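Local coordinates for protein nucleoporin NUP82 (Saccharomyces cerevisiae, PDB 3PBP) that serves as a structural constituent of the nuclear pore complex, its N-terminal domain, the part described here, interacting with the nucleoporin NUP116, at residues A[86-97]-A[109-117]. The protein carries 1 engineered substitution. Residues are numbered along the deposited sequence; the frame is centred on the assembly and turned at random.
Sequences NEIFVMEVPWGY and FQIFHYSID
Phe-109 opens the second strand's approach by pushing the edge of its ring against the face of Tyr-97, a T-shaped pair with planes at 85°. Pro-94 CG meanwhile sits over one face of the same ring, 3.7 Å from the centroid, a CH-pi contact made at the inverse gamma turn centred on the proline. Glu-92 N donates a hydrogen bond to Phe-109 O. Gln-110, bent at chi2, lays its amide along the selenomethionine chain of Met-91, with OE1 beside CE and NE2 near SE. At Ile-111 the antiparallel ladder slips by one residue: Ile-111 N reaches Val-90 O at 2.9 Å, while the bond from Phe-112 N to that oxygen is weak. Two residues facing one make a classic beta bulge. Beyond it the regular pairing resumes, with Val-90 N bonded to Phe-112 O. His-113, its CG trans to the backbone N (chi1 177°), turns a ring edge to the face of Phe-89, centroids 4.5 Å apart. Tyr-114 and Ile-88 exchange two backbone bonds. Just past the strand, in a 3-10 segment, Ile-116 N donates to Asn-86 O, and Asn-86 ND2 donates to Asp-117 OD2 at 3.1 Å, within its own amide plane but 34° out of the carboxylate's. In the fold, 110-115 is the outermost strand of a four-stranded antiparallel sheet, as in a beta-propeller blade; 79-83 flanks 87-92 across from it, and Ile-88 and Phe-112 pack on strand 141-146 of the next sheet.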
loop_
_atom_site.group_PDB
_atom_site.type_symbol
_atom_site.label_atom_id
_atom_site.label_comp_id
_atom_site.label_asym_id
_atom_site.label_seq_id
_atom_site.Cartn_x
_atom_site.Cartn_y
_atom_site.Cartn_z
ATOM N N ASN A 86 0.936 19.949 -0.241
ATOM C CA ASN A 86 1.786 20.515 -1.256
ATOM C C ASN A 86 3.277 20.301 -1.110
ATOM O O ASN A 86 3.977 20.140 -2.105
ATOM C CB ASN A 86 1.472 22.014 -1.359
ATOM C CG ASN A 86 2.344 22.729 -2.382
ATOM O OD1 ASN A 86 3.506 23.064 -2.106
ATOM N ND2 ASN A 86 1.794 22.955 -3.575
ATOM N N GLU A 87 3.775 20.304 0.118
ATOM C CA GLU A 87 5.205 20.133 0.307
ATOM C C GLU A 87 5.598 19.200 1.452
ATOM O O GLU A 87 4.782 18.869 2.316
ATOM C CB GLU A 87 5.851 21.509 0.489
ATOM C CG GLU A 87 5.353 22.283 1.702
ATOM C CD GLU A 87 5.829 23.734 1.693
ATOM O OE1 GLU A 87 6.921 23.994 1.127
ATOM O OE2 GLU A 87 5.118 24.606 2.257
ATOM N N ILE A 88 6.864 18.789 1.436
ATOM C CA ILE A 88 7.428 17.887 2.436
ATOM C C ILE A 88 8.764 18.416 2.978
ATOM O O ILE A 88 9.637 18.837 2.207
ATOM C CB ILE A 88 7.712 16.480 1.818
ATOM C CG1 ILE A 88 6.424 15.865 1.264
ATOM C CG2 ILE A 88 8.340 15.560 2.865
ATOM C CD1 ILE A 88 6.645 14.573 0.467
ATOM N N PHE A 89 8.920 18.390 4.298
ATOM C CA PHE A 89 10.172 18.808 4.923
ATOM C C PHE A 89 10.707 17.651 5.756
ATOM O O PHE A 89 9.934 16.917 6.369
ATOM C CB PHE A 89 9.981 19.981 5.886
ATOM C CG PHE A 89 9.622 21.269 5.224
ATOM C CD1 PHE A 89 8.290 21.557 4.893
ATOM C CD2 PHE A 89 10.602 22.221 4.963
ATOM C CE1 PHE A 89 7.939 22.776 4.313
ATOM C CE2 PHE A 89 10.261 23.440 4.386
ATOM C CZ PHE A 89 8.925 23.718 4.061
ATOM N N VAL A 90 12.024 17.485 5.787
ATOM C CA VAL A 90 12.610 16.449 6.612
ATOM C C VAL A 90 13.714 17.089 7.450
ATOM O O VAL A 90 14.691 17.627 6.917
ATOM C CB VAL A 90 13.167 15.295 5.777
ATOM C CG1 VAL A 90 13.898 14.309 6.677
ATOM C CG2 VAL A 90 12.028 14.590 5.070
HETATM N N MSE A 91 13.531 17.045 8.768
HETATM C CA MSE A 91 14.484 17.621 9.701
HETATM C C MSE A 91 15.125 16.593 10.605
HETATM O O MSE A 91 14.500 15.610 10.999
HETATM C CB MSE A 91 13.798 18.673 10.547
HETATM C CG MSE A 91 13.458 19.904 9.770
HETATM SE SE MSE A 91 12.402 21.163 10.784
HETATM C CE MSE A 91 11.465 22.031 9.324
ATOM N N GLU A 92 16.381 16.850 10.946
ATOM C CA GLU A 92 17.149 15.967 11.799
ATOM C C GLU A 92 17.091 16.453 13.239
ATOM O O GLU A 92 17.466 17.586 13.519
ATOM C CB GLU A 92 18.596 15.951 11.309
ATOM C CG GLU A 92 19.502 14.959 12.001
ATOM C CD GLU A 92 20.879 14.891 11.360
ATOM O OE1 GLU A 92 21.664 15.853 11.508
ATOM O OE2 GLU A 92 21.177 13.873 10.696
ATOM N N VAL A 93 16.596 15.618 14.150
ATOM C CA VAL A 93 16.553 15.997 15.567
ATOM C C VAL A 93 18.022 16.061 15.998
ATOM O O VAL A 93 18.752 15.075 15.886
ATOM C CB VAL A 93 15.812 14.955 16.410
ATOM C CG1 VAL A 93 15.903 15.318 17.863
ATOM C CG2 VAL A 93 14.369 14.889 15.984
ATOM N N PRO A 94 18.475 17.222 16.495
ATOM C CA PRO A 94 19.861 17.436 16.931
ATOM C C PRO A 94 20.344 16.665 18.152
ATOM O O PRO A 94 20.959 17.244 19.044
ATOM C CB PRO A 94 19.922 18.947 17.158
ATOM C CG PRO A 94 18.731 19.481 16.400
ATOM C CD PRO A 94 17.696 18.448 16.675
ATOM N N TRP A 95 20.081 15.367 18.201
ATOM C CA TRP A 95 20.531 14.575 19.340
ATOM C C TRP A 95 22.042 14.712 19.419
ATOM O O TRP A 95 22.735 14.526 18.415
ATOM C CB TRP A 95 20.200 13.089 19.160
ATOM C CG TRP A 95 18.751 12.767 19.083
ATOM C CD1 TRP A 95 18.064 12.320 17.986
ATOM C CD2 TRP A 95 17.803 12.833 20.153
ATOM N NE1 TRP A 95 16.747 12.101 18.310
ATOM C CE2 TRP A 95 16.558 12.412 19.632
ATOM C CE3 TRP A 95 17.883 13.215 21.493
ATOM C CZ2 TRP A 95 15.406 12.351 20.412
ATOM C CZ3 TRP A 95 16.744 13.155 22.268
ATOM C CH2 TRP A 95 15.517 12.729 21.724
ATOM N N GLY A 96 22.561 15.033 20.599
ATOM C CA GLY A 96 24.003 15.144 20.723
ATOM C C GLY A 96 24.506 16.567 20.724
ATOM O O GLY A 96 25.570 16.848 21.276
ATOM N N TYR A 97 23.763 17.462 20.079
ATOM C CA TYR A 97 24.128 18.869 20.066
ATOM C C TYR A 97 23.470 19.454 21.299
ATOM O O TYR A 97 22.468 18.918 21.784
ATOM C CB TYR A 97 23.586 19.553 18.826
ATOM C CG TYR A 97 24.119 18.970 17.551
ATOM C CD1 TYR A 97 23.622 17.773 17.045
ATOM C CD2 TYR A 97 25.152 19.599 16.864
ATOM C CE1 TYR A 97 24.143 17.214 15.886
ATOM C CE2 TYR A 97 25.681 19.048 15.706
ATOM C CZ TYR A 97 25.172 17.856 15.224
ATOM O OH TYR A 97 25.697 17.299 14.085
ATOM N N PHE A 109 20.473 20.989 9.838
ATOM C CA PHE A 109 19.397 20.108 10.249
ATOM C C PHE A 109 18.220 20.069 9.291
ATOM O O PHE A 109 17.262 19.329 9.509
ATOM C CB PHE A 109 18.941 20.485 11.652
ATOM C CG PHE A 109 20.022 20.332 12.685
ATOM C CD1 PHE A 109 20.730 19.137 12.792
ATOM C CD2 PHE A 109 20.354 21.386 13.531
ATOM C CE1 PHE A 109 21.743 18.992 13.715
ATOM C CE2 PHE A 109 21.371 21.249 14.460
ATOM C CZ PHE A 109 22.066 20.045 14.551
ATOM N N GLN A 110 18.287 20.866 8.232
ATOM C CA GLN A 110 17.238 20.864 7.232
ATOM C C GLN A 110 17.822 19.916 6.209
ATOM O O GLN A 110 18.709 20.272 5.436
ATOM C CB GLN A 110 17.031 22.261 6.641
ATOM C CG GLN A 110 16.519 23.292 7.629
ATOM C CD GLN A 110 15.237 22.858 8.351
ATOM O OE1 GLN A 110 14.210 22.561 7.718
ATOM N NE2 GLN A 110 15.292 22.830 9.686
ATOM N N ILE A 111 17.316 18.694 6.209
ATOM C CA ILE A 111 17.841 17.669 5.335
ATOM C C ILE A 111 17.232 17.483 3.949
ATOM O O ILE A 111 17.952 17.125 2.998
ATOM C CB ILE A 111 17.823 16.340 6.085
ATOM C CG1 ILE A 111 18.698 16.484 7.328
ATOM C CG2 ILE A 111 18.298 15.211 5.198
ATOM C CD1 ILE A 111 18.770 15.237 8.168
ATOM N N PHE A 112 15.931 17.730 3.807
ATOM C CA PHE A 112 15.290 17.525 2.507
ATOM C C PHE A 112 14.009 18.326 2.356
ATOM O O PHE A 112 13.283 18.548 3.335
ATOM C CB PHE A 112 14.982 16.033 2.341
ATOM C CG PHE A 112 14.142 15.700 1.136
ATOM C CD1 PHE A 112 14.738 15.421 -0.092
ATOM C CD2 PHE A 112 12.754 15.623 1.243
ATOM C CE1 PHE A 112 13.978 15.066 -1.191
ATOM C CE2 PHE A 112 11.982 15.271 0.150
ATOM C CZ PHE A 112 12.600 14.990 -1.076
ATOM N N HIS A 113 13.735 18.754 1.125
ATOM C CA HIS A 113 12.517 19.501 0.859
ATOM C C HIS A 113 11.947 19.117 -0.493
ATOM O O HIS A 113 12.687 18.777 -1.418
ATOM C CB HIS A 113 12.763 21.003 0.876
ATOM C CG HIS A 113 11.542 21.802 0.542
ATOM N ND1 HIS A 113 10.589 22.136 1.483
ATOM C CD2 HIS A 113 11.089 22.284 -0.642
ATOM C CE1 HIS A 113 9.603 22.789 0.892
ATOM N NE2 HIS A 113 9.881 22.891 -0.397
ATOM N N TYR A 114 10.625 19.172 -0.605
ATOM C CA TYR A 114 9.964 18.827 -1.858
ATOM C C TYR A 114 8.591 19.483 -1.946
ATOM O O TYR A 114 7.847 19.537 -0.952
ATOM C CB TYR A 114 9.793 17.315 -1.973
ATOM C CG TYR A 114 8.938 16.897 -3.141
ATOM C CD1 TYR A 114 9.470 16.801 -4.424
ATOM C CD2 TYR A 114 7.575 16.650 -2.970
ATOM C CE1 TYR A 114 8.666 16.472 -5.508
ATOM C CE2 TYR A 114 6.759 16.327 -4.050
ATOM C CZ TYR A 114 7.307 16.239 -5.315
ATOM O OH TYR A 114 6.481 15.935 -6.375
ATOM N N SER A 115 8.275 19.990 -3.142
ATOM C CA SER A 115 6.988 20.621 -3.425
ATOM C C SER A 115 6.502 20.019 -4.729
ATOM O O SER A 115 7.299 19.706 -5.613
ATOM C CB SER A 115 7.132 22.141 -3.575
ATOM O OG SER A 115 5.869 22.766 -3.791
ATOM N N ILE A 116 5.195 19.838 -4.851
ATOM C CA ILE A 116 4.662 19.251 -6.065
ATOM C C ILE A 116 4.835 20.224 -7.226
ATOM O O ILE A 116 4.854 19.823 -8.397
ATOM C CB ILE A 116 3.177 18.871 -5.893
ATOM C CG1 ILE A 116 2.366 20.092 -5.485
ATOM C CG2 ILE A 116 3.044 17.800 -4.831
ATOM C CD1 ILE A 116 0.907 19.788 -5.268
ATOM N N ASP A 117 4.988 21.502 -6.889
ATOM C CA ASP A 117 5.178 22.543 -7.895
ATOM C C ASP A 117 6.547 22.397 -8.556
ATOM O O ASP A 117 6.850 23.078 -9.532
ATOM C CB ASP A 117 5.066 23.925 -7.246
ATOM C CG ASP A 117 3.811 24.074 -6.405
ATOM O OD1 ASP A 117 2.704 23.835 -6.936
ATOM O OD2 ASP A 117 3.931 24.430 -5.217
#